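PDB 3VF1: 11R-lipoxygenase from Gersemia fruticosa, which probably inserts molecular oxygen into a polyunsaturated fatty acid at a non-heme iron centre, as lipoxygenases do, with calcium regulating its activity. Local coordinates for residues Thr403-Ser406 with Ser407-Leu411; Ser159-Lys162 with Lys163-Trp167. All blocks are in the same frame, centred on the assembly; numbering follows the deposited sequence.

Contact 1 (Thr403-Ser406 with Ser407-Leu411); sequences TAVS and SWRNL
Asn410 reaches back one turn to Ser406 at the C-terminal end of helix 369-410, the long helix of the lipoxygenase domain that also carries the iron ligands His392 and His397. With CG beside the backbone N (chi1 -56°), the amide ND2 arrives in the carbonyl plane of Ser406 O, on a lone pair, at 2.9 Å. The N-H...O angle of 157° makes this bond straighter than the weak backbone bond from Asn410 N to the same oxygen. ND2 also bonds Asp533 of helix 525-538, while Ser406 OG bonds Trp530 O. Shortening this side chain to an alanine is likely to strip Ser406 O of its straight amide bond, leaving the weak ones from Arg409 N and Asn410 N, and to cost Asp533 an amide partner. Val405 and Arg409 run alongside each other from successive turns: CG1 of Val405 meets CD of Arg409 at 3.6 Å, and the guanidinium NE beyond forms a salt bridge with Asp533. The indole of Trp408 turns an edge to the preceding turn, CD1 lying 3.2 Å from Ala404 O, near the ring plane. Thr403 O accepts twice from Ser407: OG approaches at 2.7 Å, tilted 19° from the carbonyl plane, and N at 3.1 Å from above it.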
loop_
_atom_site.group_PDB
_atom_site.type_symbol
_atom_site.label_atom_id
_atom_site.label_comp_id
_atom_site.label_asym_id
_atom_site.label_seq_id
_atom_site.Cartn_x
_atom_site.Cartn_y
_atom_site.Cartn_z
ATOM N N THR A 403 1.497 -9.818 7.169
ATOM C CA THR A 403 2.595 -10.535 6.526
ATOM C C THR A 403 3.936 -10.019 7.031
ATOM O O THR A 403 4.910 -10.769 7.097
ATOM C CB THR A 403 2.552 -10.412 4.988
ATOM O OG1 THR A 403 2.855 -9.067 4.596
ATOM C CG2 THR A 403 1.183 -10.817 4.448
ATOM N N ALA A 404 3.986 -8.741 7.390
ATOM C CA ALA A 404 5.203 -8.155 7.938
ATOM C C ALA A 404 5.446 -8.692 9.342
ATOM O O ALA A 404 6.562 -9.073 9.686
ATOM C CB ALA A 404 5.100 -6.636 7.961
ATOM N N VAL A 405 4.387 -8.727 10.145
ATOM C CA VAL A 405 4.482 -9.200 11.521
ATOM C C VAL A 405 4.868 -10.676 11.567
ATOM O O VAL A 405 5.705 -11.083 12.372
ATOM C CB VAL A 405 3.153 -8.996 12.279
ATOM C CG1 VAL A 405 3.235 -9.596 13.674
ATOM C CG2 VAL A 405 2.806 -7.516 12.352
ATOM N N SER A 406 4.258 -11.476 10.698
ATOM C CA SER A 406 4.527 -12.908 10.670
ATOM C C SER A 406 5.953 -13.189 10.206
ATOM O O SER A 406 6.570 -14.163 10.636
ATOM C CB SER A 406 3.529 -13.632 9.765
ATOM O OG SER A 406 3.762 -15.029 9.789
ATOM N N SER A 407 6.476 -12.339 9.328
ATOM C CA SER A 407 7.846 -12.486 8.852
ATOM C C SER A 407 8.828 -12.398 10.014
ATOM O O SER A 407 9.741 -13.218 10.132
ATOM C CB SER A 407 8.183 -11.413 7.816
ATOM O OG SER A 407 7.475 -11.624 6.605
ATOM N N TRP A 408 8.638 -11.400 10.870
ATOM C CA TRP A 408 9.528 -11.186 12.006
ATOM C C TRP A 408 9.413 -12.305 13.036
ATOM O O TRP A 408 10.382 -12.630 13.720
ATOM C CB TRP A 408 9.234 -9.838 12.670
ATOM C CG TRP A 408 9.793 -8.667 11.919
ATOM C CD1 TRP A 408 9.120 -7.836 11.071
ATOM C CD2 TRP A 408 11.146 -8.198 11.948
ATOM N NE1 TRP A 408 9.971 -6.880 10.571
ATOM C CE2 TRP A 408 11.220 -7.080 11.094
ATOM C CE3 TRP A 408 12.302 -8.616 12.614
ATOM C CZ2 TRP A 408 12.405 -6.376 10.887
ATOM C CZ3 TRP A 408 13.478 -7.915 12.407
ATOM C CH2 TRP A 408 13.520 -6.809 11.551
ATOM N N ARG A 409 8.230 -12.900 13.134
ATOM C CA ARG A 409 7.951 -13.889 14.171
ATOM C C ARG A 409 8.338 -15.318 13.795
ATOM O O ARG A 409 8.539 -16.154 14.673
ATOM C CB ARG A 409 6.464 -13.859 14.531
ATOM C CG ARG A 409 6.029 -12.615 15.280
ATOM C CD ARG A 409 4.515 -12.543 15.395
ATOM N NE ARG A 409 3.947 -13.756 15.978
ATOM C CZ ARG A 409 3.982 -14.057 17.272
ATOM N NH1 ARG A 409 4.570 -13.243 18.138
ATOM N NH2 ARG A 409 3.432 -15.184 17.704
ATOM N N ASN A 410 8.434 -15.606 12.500
ATOM C CA ASN A 410 8.602 -16.986 12.055
ATOM C C ASN A 410 9.765 -17.235 11.093
ATOM O O ASN A 410 10.169 -18.382 10.899
ATOM C CB ASN A 410 7.304 -17.481 11.415
ATOM C CG ASN A 410 6.114 -17.352 12.345
ATOM O OD1 ASN A 410 5.883 -18.207 13.199
ATOM N ND2 ASN A 410 5.352 -16.276 12.184
ATOM N N LEU A 411 10.304 -16.178 10.495
ATOM C CA LEU A 411 11.365 -16.337 9.506
ATOM C C LEU A 411 12.678 -15.714 9.968
ATOM O O LEU A 411 12.697 -14.578 10.443
ATOM C CB LEU A 411 10.955 -15.709 8.174
ATOM C CG LEU A 411 9.694 -16.266 7.513
ATOM C CD1 LEU A 411 9.428 -15.534 6.207
ATOM C CD2 LEU A 411 9.817 -17.762 7.276
#

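Contact 2 (Ser159-Lys162 with Lys163-Trp167); sequences SENK and KLYKW
Asn161 O receives two backbone N-H groups, from Leu164 and Tyr165, in the last, weakly bonded turn of helix 148-164. Leu164 N lies 2.9 Å from Asn161 O and well above the carbonyl plane, whereas Tyr165 N, at 3.0 Å from the same oxygen, approaches nearly head-on with a C=O...N angle of 171°. One step earlier Lys163 N bonds Glu160 O at 3.1 Å; this is an i to i+3 bond, like that of Leu164 N to Asn161 O. Tyr165 then breaks away, its psi of 87° lying far from helical values.

The side chains follow this turn. Tyr165 places the CD2 edge of its ring 3.4 Å from Asn161 O, which lies near the ring plane. Lys163 keeps a straight chain past CG and runs its methylenes past the preceding turn, CG standing 3.7 Å from Ser159 O. Lys166, by contrast, kinks twice along its methylenes, and this folding turns the chain back toward the preceding turn.

Farther out, other parts of the chain position these groups. Tyr165 stacks on Trp408 of helix 369-410 and packs against Pro190 and Val193, while the Lys166 backbone is hydrogen-bonded to Asp182. Glu160 OE2 forms a salt bridge with Lys156 on its own helix. Trp167 NE1 hydrogen-bonds Asp533 OD1. Between that Asp182 anchor and the helix, the doubled-back Lys166 side chain sets its CE 3.1 Å from Lys162 O.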
loop_
_atom_site.group_PDB
_atom_site.type_symbol
_atom_site.label_atom_id
_atom_site.label_comp_id
_atom_site.label_asym_id
_atom_site.label_seq_id
_atom_site.Cartn_x
_atom_site.Cartn_y
_atom_site.Cartn_z
ATOM N N SER A 159 13.380 -16.759 17.797
ATOM C CA SER A 159 12.887 -16.796 19.169
ATOM C C SER A 159 12.987 -15.417 19.813
ATOM O O SER A 159 12.086 -14.991 20.537
ATOM C CB SER A 159 13.674 -17.820 19.989
ATOM O OG SER A 159 13.215 -17.859 21.328
ATOM N N GLU A 160 14.087 -14.723 19.544
ATOM C CA GLU A 160 14.288 -13.376 20.060
ATOM C C GLU A 160 13.278 -12.406 19.457
ATOM O O GLU A 160 12.700 -11.579 20.162
ATOM C CB GLU A 160 15.709 -12.896 19.755
ATOM C CG GLU A 160 16.791 -13.603 20.557
ATOM C CD GLU A 160 18.190 -13.175 20.150
ATOM O OE1 GLU A 160 18.359 -12.707 19.003
ATOM O OE2 GLU A 160 19.117 -13.304 20.977
ATOM N N ASN A 161 13.068 -12.513 18.148
ATOM C CA ASN A 161 12.163 -11.615 17.439
ATOM C C ASN A 161 10.714 -11.731 17.905
ATOM O O ASN A 161 10.000 -10.733 17.970
ATOM C CB ASN A 161 12.246 -11.856 15.931
ATOM C CG ASN A 161 13.509 -11.278 15.318
ATOM O OD1 ASN A 161 14.095 -10.333 15.848
ATOM N ND2 ASN A 161 13.931 -11.840 14.191
ATOM N N LYS A 162 10.280 -12.944 18.231
ATOM C CA LYS A 162 8.914 -13.157 18.701
ATOM C C LYS A 162 8.609 -12.312 19.933
ATOM O O LYS A 162 7.450 -12.013 20.217
ATOM C CB LYS A 162 8.669 -14.633 19.024
ATOM C CG LYS A 162 8.245 -15.476 17.835
ATOM C CD LYS A 162 7.595 -16.776 18.296
ATOM C CE LYS A 162 7.178 -17.651 17.124
ATOM N NZ LYS A 162 8.350 -18.186 16.374
ATOM N N LYS A 163 9.649 -11.931 20.667
ATOM C CA LYS A 163 9.474 -11.160 21.892
ATOM C C LYS A 163 9.287 -9.675 21.596
ATOM O O LYS A 163 8.713 -8.940 22.402
ATOM C CB LYS A 163 10.675 -11.361 22.818
ATOM C CG LYS A 163 10.897 -12.807 23.230
ATOM C CD LYS A 163 12.083 -12.943 24.171
ATOM C CE LYS A 163 12.270 -14.384 24.620
ATOM N NZ LYS A 163 13.427 -14.537 25.545
ATOM N N LEU A 164 9.771 -9.240 20.437
ATOM C CA LEU A 164 9.685 -7.837 20.048
ATOM C C LEU A 164 8.457 -7.558 19.189
ATOM O O LEU A 164 7.910 -6.453 19.217
ATOM C CB LEU A 164 10.945 -7.427 19.283
ATOM C CG LEU A 164 12.259 -7.530 20.058
ATOM C CD1 LEU A 164 13.437 -7.177 19.160
ATOM C CD2 LEU A 164 12.233 -6.634 21.287
ATOM N N TYR A 165 8.024 -8.561 18.429
ATOM C CA TYR A 165 6.922 -8.389 17.490
ATOM C C TYR A 165 5.737 -9.282 17.847
ATOM O O TYR A 165 5.610 -10.395 17.342
ATOM C CB TYR A 165 7.400 -8.681 16.067
ATOM C CG TYR A 165 8.535 -7.785 15.619
ATOM C CD1 TYR A 165 8.284 -6.523 15.099
ATOM C CD2 TYR A 165 9.855 -8.200 15.720
ATOM C CE1 TYR A 165 9.318 -5.698 14.690
ATOM C CE2 TYR A 165 10.896 -7.384 15.313
ATOM C CZ TYR A 165 10.622 -6.135 14.800
ATOM O OH TYR A 165 11.653 -5.317 14.396
ATOM N N LYS A 166 4.871 -8.778 18.720
ATOM C CA LYS A 166 3.690 -9.513 19.157
ATOM C C LYS A 166 2.464 -9.052 18.379
ATOM O O LYS A 166 2.485 -7.997 17.744
ATOM C CB LYS A 166 3.452 -9.283 20.650
ATOM C CG LYS A 166 4.683 -9.487 21.523
ATOM C CD LYS A 166 4.685 -10.850 22.200
ATOM C CE LYS A 166 4.546 -11.981 21.195
ATOM N NZ LYS A 166 4.878 -13.303 21.801
ATOM N N TRP A 167 1.396 -9.842 18.432
ATOM C CA TRP A 167 0.124 -9.444 17.839
ATOM C C TRP A 167 -0.613 -8.488 18.772
ATOM O O TRP A 167 -0.904 -8.823 19.918
ATOM C CB TRP A 167 -0.750 -10.668 17.555
ATOM C CG TRP A 167 -0.201 -11.569 16.493
ATOM C CD1 TRP A 167 0.347 -12.805 16.670
ATOM C CD2 TRP A 167 -0.145 -11.302 15.087
ATOM N NE1 TRP A 167 0.740 -13.326 15.462
ATOM C CE2 TRP A 167 0.448 -12.423 14.473
ATOM C CE3 TRP A 167 -0.541 -10.226 14.288
ATOM C CZ2 TRP A 167 0.655 -12.497 13.098
ATOM C CZ3 TRP A 167 -0.334 -10.303 12.922
ATOM C CH2 TRP A 167 0.259 -11.430 12.340
#

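In the fold
From the N terminus the chain first builds the beta-sandwich of the PLAT domain, then helix 148-164, at whose end contact 2 lies. Contact 1 comes about 240 residues later, near the end of helix 369-410. Each contact closes just a helical turn; they stand in series, neither nesting nor crossing. In space their centres are about 9 Å apart, and two probable hydrogen bonds join them: Lys162 NZ to Arg409 O at 2.7 Å, and Arg409 NH1 to Tyr165 O at 3.1 Å. Asn161 CB also packs against Trp408 O. These links tie the helix following the PLAT strands to a main helix of the catalytic domain.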